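Side-chain contacts in thiazoline oxidase/subtilisin-like protease (Prochloron didemni, PDB 4H6X), which acts as the subtilisin-like protease of patellamide maturation, one of a family of transamidating proteases, and probably cleaves and macrocyclises cyanobactin precursor peptides: residues 66-69 and 70-74; 186-189 and 190-194. One frame throughout, in Å; residues are numbered along the deposited sequence.

Contact 1: residues 66-69 and 70-74; sequences EPIT and PEDYA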
ATOM      1  N   GLU A  66      -2.352 -22.499 -10.648  1.00 45.37           N
ATOM      2  CA  GLU A  66      -2.570 -22.264 -12.070  1.00 45.90           C
ATOM      3  C   GLU A  66      -2.812 -20.779 -12.338  1.00 43.15           C
ATOM      4  O   GLU A  66      -3.574 -20.131 -11.609  1.00 38.07           O
ATOM      5  CB  GLU A  66      -3.742 -23.107 -12.591  1.00 51.15           C
ATOM      6  CG  GLU A  66      -3.354 -24.529 -12.979  1.00 56.83           C
ATOM      7  CD  GLU A  66      -2.316 -24.565 -14.088  1.00 63.27           C
ATOM      8  OE1 GLU A  66      -2.671 -24.260 -15.251  1.00 67.36           O
ATOM      9  OE2 GLU A  66      -1.138 -24.886 -13.794  1.00 67.30           O
ATOM     10  N   PRO A  67      -2.156 -20.231 -13.377  1.00 43.56           N
ATOM     11  CA  PRO A  67      -2.427 -18.855 -13.781  1.00 43.07           C
ATOM     12  C   PRO A  67      -3.916 -18.667 -14.061  1.00 40.13           C
ATOM     13  O   PRO A  67      -4.580 -19.602 -14.494  1.00 38.97           O
ATOM     14  CB  PRO A  67      -1.598 -18.687 -15.065  1.00 42.66           C
ATOM     15  CG  PRO A  67      -1.290 -20.077 -15.522  1.00 43.83           C
ATOM     16  CD  PRO A  67      -1.159 -20.869 -14.255  1.00 45.10           C
ATOM     17  N   ILE A  68      -4.426 -17.480 -13.747  1.00 38.85           N
ATOM     18  CA  ILE A  68      -5.823 -17.131 -13.961  1.00 38.24           C
ATOM     19  C   ILE A  68      -5.926 -16.550 -15.368  1.00 35.20           C
ATOM     20  O   ILE A  68      -5.106 -15.714 -15.742  1.00 32.60           O
ATOM     21  CB  ILE A  68      -6.302 -16.076 -12.931  1.00 38.81           C
ATOM     22  CG1 ILE A  68      -5.984 -16.515 -11.488  1.00 38.54           C
ATOM     23  CG2 ILE A  68      -7.786 -15.734 -13.131  1.00 34.69           C
ATOM     24  CD1 ILE A  68      -7.065 -17.322 -10.808  1.00 37.29           C
ATOM     25  N   THR A  69      -6.927 -16.983 -16.138  1.00 34.76           N
ATOM     26  CA  THR A  69      -7.092 -16.498 -17.518  1.00 34.35           C
ATOM     27  C   THR A  69      -7.516 -15.024 -17.555  1.00 33.11           C
ATOM     28  O   THR A  69      -8.145 -14.530 -16.605  1.00 29.49           O
ATOM     29  CB  THR A  69      -8.118 -17.328 -18.333  1.00 35.01           C
ATOM     30  OG1 THR A  69      -9.414 -17.213 -17.745  1.00 37.83           O
ATOM     31  CG2 THR A  69      -7.721 -18.794 -18.400  1.00 37.64           C
ATOM     32  N   PRO A  70      -7.168 -14.314 -18.650  1.00 32.02           N
ATOM     33  CA  PRO A  70      -7.700 -12.964 -18.832  1.00 32.23           C
ATOM     34  C   PRO A  70      -9.228 -12.956 -18.812  1.00 31.82           C
ATOM     35  O   PRO A  70      -9.836 -12.021 -18.288  1.00 30.85           O
ATOM     36  CB  PRO A  70      -7.168 -12.561 -20.214  1.00 32.67           C
ATOM     37  CG  PRO A  70      -5.925 -13.371 -20.387  1.00 33.65           C
ATOM     38  CD  PRO A  70      -6.195 -14.678 -19.700  1.00 32.72           C
ATOM     39  N   GLU A  71      -9.844 -14.012 -19.353  1.00 31.49           N
ATOM     40  CA  GLU A  71     -11.303 -14.107 -19.402  1.00 32.21           C
ATOM     41  C   GLU A  71     -11.909 -14.108 -17.999  1.00 30.78           C
ATOM     42  O   GLU A  71     -12.930 -13.463 -17.756  1.00 28.35           O
ATOM     43  CB  GLU A  71     -11.752 -15.352 -20.190  1.00 37.38           C
ATOM     44  CG  GLU A  71     -11.370 -15.362 -21.674  1.00 39.81           C
ATOM     45  CD  GLU A  71      -9.877 -15.384 -21.927  1.00 43.85           C
ATOM     46  OE1 GLU A  71      -9.163 -16.255 -21.383  1.00 47.14           O
ATOM     47  OE2 GLU A  71      -9.403 -14.515 -22.683  1.00 52.37           O
ATOM     48  N   ASP A  72     -11.266 -14.818 -17.072  1.00 29.32           N
ATOM     49  CA  ASP A  72     -11.713 -14.822 -15.680  1.00 28.32           C
ATOM     50  C   ASP A  72     -11.620 -13.422 -15.053  1.00 26.94           C
ATOM     51  O   ASP A  72     -12.566 -12.965 -14.407  1.00 25.29           O
ATOM     52  CB  ASP A  72     -10.954 -15.863 -14.864  1.00 28.79           C
ATOM     53  CG  ASP A  72     -11.550 -17.251 -14.994  1.00 31.26           C
ATOM     54  OD1 ASP A  72     -12.384 -17.462 -15.900  1.00 34.86           O
ATOM     55  OD2 ASP A  72     -11.204 -18.128 -14.181  1.00 29.54           O
ATOM     56  N   TYR A  73     -10.512 -12.727 -15.279  1.00 27.48           N
ATOM     57  CA  TYR A  73     -10.403 -11.353 -14.790  1.00 29.93           C
ATOM     58  C   TYR A  73     -11.479 -10.455 -15.413  1.00 30.64           C
ATOM     59  O   TYR A  73     -12.118  -9.677 -14.709  1.00 28.64           O
ATOM     60  CB  TYR A  73      -9.001 -10.787 -15.016  1.00 30.65           C
ATOM     61  CG  TYR A  73      -7.947 -11.334 -14.059  1.00 33.01           C
ATOM     62  CD1 TYR A  73      -8.030 -11.101 -12.677  1.00 31.89           C
ATOM     63  CD2 TYR A  73      -6.859 -12.074 -14.537  1.00 33.78           C
ATOM     64  CE1 TYR A  73      -7.063 -11.593 -11.809  1.00 33.30           C
ATOM     65  CE2 TYR A  73      -5.885 -12.573 -13.673  1.00 35.09           C
ATOM     66  CZ  TYR A  73      -5.987 -12.326 -12.312  1.00 35.50           C
ATOM     67  OH  TYR A  73      -5.020 -12.818 -11.449  1.00 37.63           O
ATOM     68  N   ALA A  74     -11.704 -10.603 -16.725  1.00 30.36           N
ATOM     69  CA  ALA A  74     -12.703  -9.790 -17.440  1.00 29.69           C
ATOM     70  C   ALA A  74     -14.087  -9.994 -16.872  1.00 28.91           C
ATOM     71  O   ALA A  74     -14.852  -9.043 -16.757  1.00 31.16           O
ATOM     72  CB  ALA A  74     -12.685 -10.083 -18.942  1.00 28.67           C
TER
HETATM   73  O   HOH W   1     -11.295 -19.224 -17.900  1.00 43.59           O
HETATM   74  O   HOH W   2      -8.507 -18.966 -14.821  1.00 46.74           O
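Ile-68 lies across one face of the Tyr-73 ring, the two side chains crossing at about a right angle. Its CG2 stands 4.0 Å from the ring centroid and 21° off the ring normal, which meets the geometry of a CH-pi contact, offset toward the rim; CB of Ile-68 lies 3.6 Å from Tyr-73 CE2, at the ring's rim. Chi1 of Ile-68, -52° to CG1, leaves CG2 anti to the backbone N, where this methyl also touches Asp-72 CB at 3.6 Å. Thr-69 is the N-cap of helix 70-82, and Ile-68 and Tyr-73, the residue before the cap and the fourth helical residue, form a hydrophobic staple. Thr-69 OG1 accepts from Asp-72 N at 3.1 Å, while Thr-69 O accepts from Tyr-73 N at 3.3 Å, starting the i to i+4 pattern. Two waters join Thr-69 to Asp-72: one links the side chains, OG1 to OD1, and a second, 2.9 Å from both Thr-69 N and Asp-72 OD2, stands in for the return bond of a capping box. Thr-100 OG1 also bonds Asp-72 OD2, and Asn-107 ND2 bonds the Tyr-73 hydroxyl, joining the cap to helix 101-118 and the loop before it; Ile-104 touches Ile-68, Asp-72 and Tyr-73. A serine in place of Tyr-73 would probably leave Ile-68 without the ring face it packs on and Asn-107 ND2 without its hydroxyl partner. Chemically, then, the helix start is sealed by an apolar staple and a hydrated polar cap, and a carboxylate so near the first N-H groups is likely to be stabilised in its charged form.

Contact 2: residues 186-189 and 190-194; sequences EILV and QAIKK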
ATOM      1  N   GLU A 186       0.706 -16.178  17.861  1.00 45.64           N
ATOM      2  CA  GLU A 186       1.894 -15.950  18.686  1.00 46.44           C
ATOM      3  C   GLU A 186       3.169 -15.911  17.840  1.00 42.41           C
ATOM      4  O   GLU A 186       4.020 -15.037  18.037  1.00 37.09           O
ATOM      5  CB  GLU A 186       1.994 -16.999  19.808  1.00 52.67           C
ATOM      6  CG  GLU A 186       3.255 -16.941  20.675  1.00 60.61           C
ATOM      7  CD  GLU A 186       3.596 -15.548  21.204  1.00 66.86           C
ATOM      8  OE1 GLU A 186       2.678 -14.727  21.441  1.00 69.77           O
ATOM      9  OE2 GLU A 186       4.803 -15.273  21.388  1.00 69.20           O
ATOM     10  N   ILE A 187       3.288 -16.845  16.892  1.00 38.91           N
ATOM     11  CA  ILE A 187       4.369 -16.804  15.899  1.00 36.81           C
ATOM     12  C   ILE A 187       4.327 -15.471  15.129  1.00 33.89           C
ATOM     13  O   ILE A 187       5.373 -14.894  14.804  1.00 36.48           O
ATOM     14  CB  ILE A 187       4.329 -18.040  14.946  1.00 39.68           C
ATOM     15  CG1 ILE A 187       5.522 -18.057  13.986  1.00 39.73           C
ATOM     16  CG2 ILE A 187       3.022 -18.123  14.162  1.00 40.02           C
ATOM     17  CD1 ILE A 187       6.625 -19.002  14.412  1.00 46.14           C
ATOM     18  N   LEU A 188       3.114 -14.977  14.879  1.00 33.15           N
ATOM     19  CA  LEU A 188       2.908 -13.740  14.141  1.00 32.37           C
ATOM     20  C   LEU A 188       3.280 -12.530  14.990  1.00 33.24           C
ATOM     21  O   LEU A 188       3.993 -11.644  14.518  1.00 32.14           O
ATOM     22  CB  LEU A 188       1.472 -13.644  13.593  1.00 32.47           C
ATOM     23  CG  LEU A 188       1.132 -12.374  12.792  1.00 32.72           C
ATOM     24  CD1 LEU A 188       2.145 -12.141  11.675  1.00 31.02           C
ATOM     25  CD2 LEU A 188      -0.282 -12.453  12.222  1.00 33.61           C
ATOM     26  N   VAL A 189       2.818 -12.517  16.243  1.00 33.97           N
ATOM     27  CA  VAL A 189       3.201 -11.487  17.228  1.00 32.77           C
ATOM     28  C   VAL A 189       4.724 -11.323  17.311  1.00 32.42           C
ATOM     29  O   VAL A 189       5.235 -10.203  17.261  1.00 33.26           O
ATOM     30  CB  VAL A 189       2.585 -11.782  18.633  1.00 34.15           C
ATOM     31  CG1 VAL A 189       3.003 -10.739  19.662  1.00 33.28           C
ATOM     32  CG2 VAL A 189       1.068 -11.840  18.547  1.00 34.76           C
ATOM     33  N   GLN A 190       5.454 -12.432  17.400  1.00 33.72           N
ATOM     34  CA  GLN A 190       6.923 -12.372  17.479  1.00 35.06           C
ATOM     35  C   GLN A 190       7.561 -11.861  16.194  1.00 32.20           C
ATOM     36  O   GLN A 190       8.548 -11.149  16.251  1.00 30.75           O
ATOM     37  CB  GLN A 190       7.535 -13.735  17.823  1.00 37.63           C
ATOM     38  CG  GLN A 190       7.202 -14.239  19.217  1.00 46.88           C
ATOM     39  CD  GLN A 190       8.014 -15.465  19.600  1.00 52.84           C
ATOM     40  OE1 GLN A 190       9.234 -15.514  19.389  1.00 54.64           O
ATOM     41  NE2 GLN A 190       7.341 -16.464  20.170  1.00 55.70           N
ATOM     42  N   ALA A 191       7.025 -12.259  15.039  1.00 30.01           N
ATOM     43  CA  ALA A 191       7.532 -11.773  13.754  1.00 29.85           C
ATOM     44  C   ALA A 191       7.335 -10.260  13.623  1.00 29.14           C
ATOM     45  O   ALA A 191       8.183  -9.566  13.066  1.00 28.26           O
ATOM     46  CB  ALA A 191       6.850 -12.494  12.598  1.00 30.84           C
ATOM     47  N   ILE A 192       6.204  -9.767  14.122  1.00 31.08           N
ATOM     48  CA  ILE A 192       5.908  -8.332  14.082  1.00 33.16           C
ATOM     49  C   ILE A 192       6.909  -7.595  14.969  1.00 32.48           C
ATOM     50  O   ILE A 192       7.457  -6.574  14.563  1.00 32.90           O
ATOM     51  CB  ILE A 192       4.468  -8.002  14.548  1.00 34.35           C
ATOM     52  CG1 ILE A 192       3.404  -8.682  13.659  1.00 35.04           C
ATOM     53  CG2 ILE A 192       4.248  -6.490  14.575  1.00 33.79           C
ATOM     54  CD1 ILE A 192       3.286  -8.107  12.266  1.00 36.39           C
ATOM     55  N   LYS A 193       7.156  -8.128  16.168  1.00 34.01           N
ATOM     56  CA  LYS A 193       8.154  -7.549  17.079  1.00 35.33           C
ATOM     57  C   LYS A 193       9.556  -7.530  16.478  1.00 35.31           C
ATOM     58  O   LYS A 193      10.281  -6.546  16.632  1.00 36.83           O
ATOM     59  CB  LYS A 193       8.176  -8.272  18.429  1.00 38.76           C
ATOM     60  CG  LYS A 193       9.007  -7.541  19.470  1.00 39.36           C
ATOM     61  CD  LYS A 193       9.159  -8.347  20.750  1.00 42.64           C
ATOM     62  CE  LYS A 193       9.936  -7.566  21.802  1.00 43.78           C
ATOM     63  NZ  LYS A 193      11.322  -7.258  21.349  1.00 43.32           N
ATOM     64  N   LYS A 194       9.935  -8.607  15.790  1.00 31.35           N
ATOM     65  CA  LYS A 194      11.238  -8.658  15.124  1.00 31.18           C
ATOM     66  C   LYS A 194      11.417  -7.537  14.084  1.00 29.64           C
ATOM     67  O   LYS A 194      12.524  -7.018  13.913  1.00 29.56           O
ATOM     68  CB  LYS A 194      11.493 -10.048  14.502  1.00 32.00           C
ATOM     69  CG  LYS A 194      12.856 -10.194  13.829  1.00 35.39           C
ATOM     70  CD  LYS A 194      13.254 -11.649  13.593  1.00 36.25           C
ATOM     71  CE  LYS A 194      14.730 -11.774  13.220  1.00 37.46           C
ATOM     72  NZ  LYS A 194      15.133 -13.178  12.892  1.00 35.66           N
TER
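Gln-190 reaches back one helical turn and donates from NE2 to Glu-186 OE2, 3.1 Å away. The N-H...O angle of 144° shows a bent bond; it arrives on the anti side of the carboxylate, whose plane is turned 46° from that of the amide. Glu-186 gets there by a bend at its second torsion (chi2 49°), whereas Gln-190 runs extended beyond CG, its CG lying 3.4 Å from the same OE2. The main chain ties this pair as well, Gln-190 N donating to Glu-186 O at 3.0 Å. Val-189 contributes chiefly through its backbone: its O accepts from Lys-193 N at 3.0 Å, and the amine of Lys-193 turns onward to a salt bridge with Asp-197. On the side facing the protein, Leu-188 CD1 sits a loose 4.2 Å from Ile-192 CG1, and Leu-188 O takes Ile-192 N at 2.9 Å. These two apolar chains both rest on Ile-160, while Ile-187 meets Ala-157, placing helix 187-197 against helix 154-165. Helix 187-197 is the helix of the beta-alpha-beta crossover between the adjacent parallel strands 170-173 and 201-205.

How the contacts relate
The two contacts follow in series, neither nested nor crossed, and each is a local one that closes no long loop. From the N terminus, the chain passes strand 53-56, at one margin of the parallel sheet, and the loop after it ends in contact 1. Helix 101-118, farther on, carries His-109, part of a probable Ser-His-Asp triad with Asp-39 and Ser-274. Strands 133-138 and 170-173 intervene before contact 2, which precedes strand 201-205. With centres 35 Å apart and nearest atoms about 24 Å apart, the two do not touch; contact 1 sets the start of helix 70-82 by helix 101-118, contact 2 lies where helix 187-197 packs on helix 154-165.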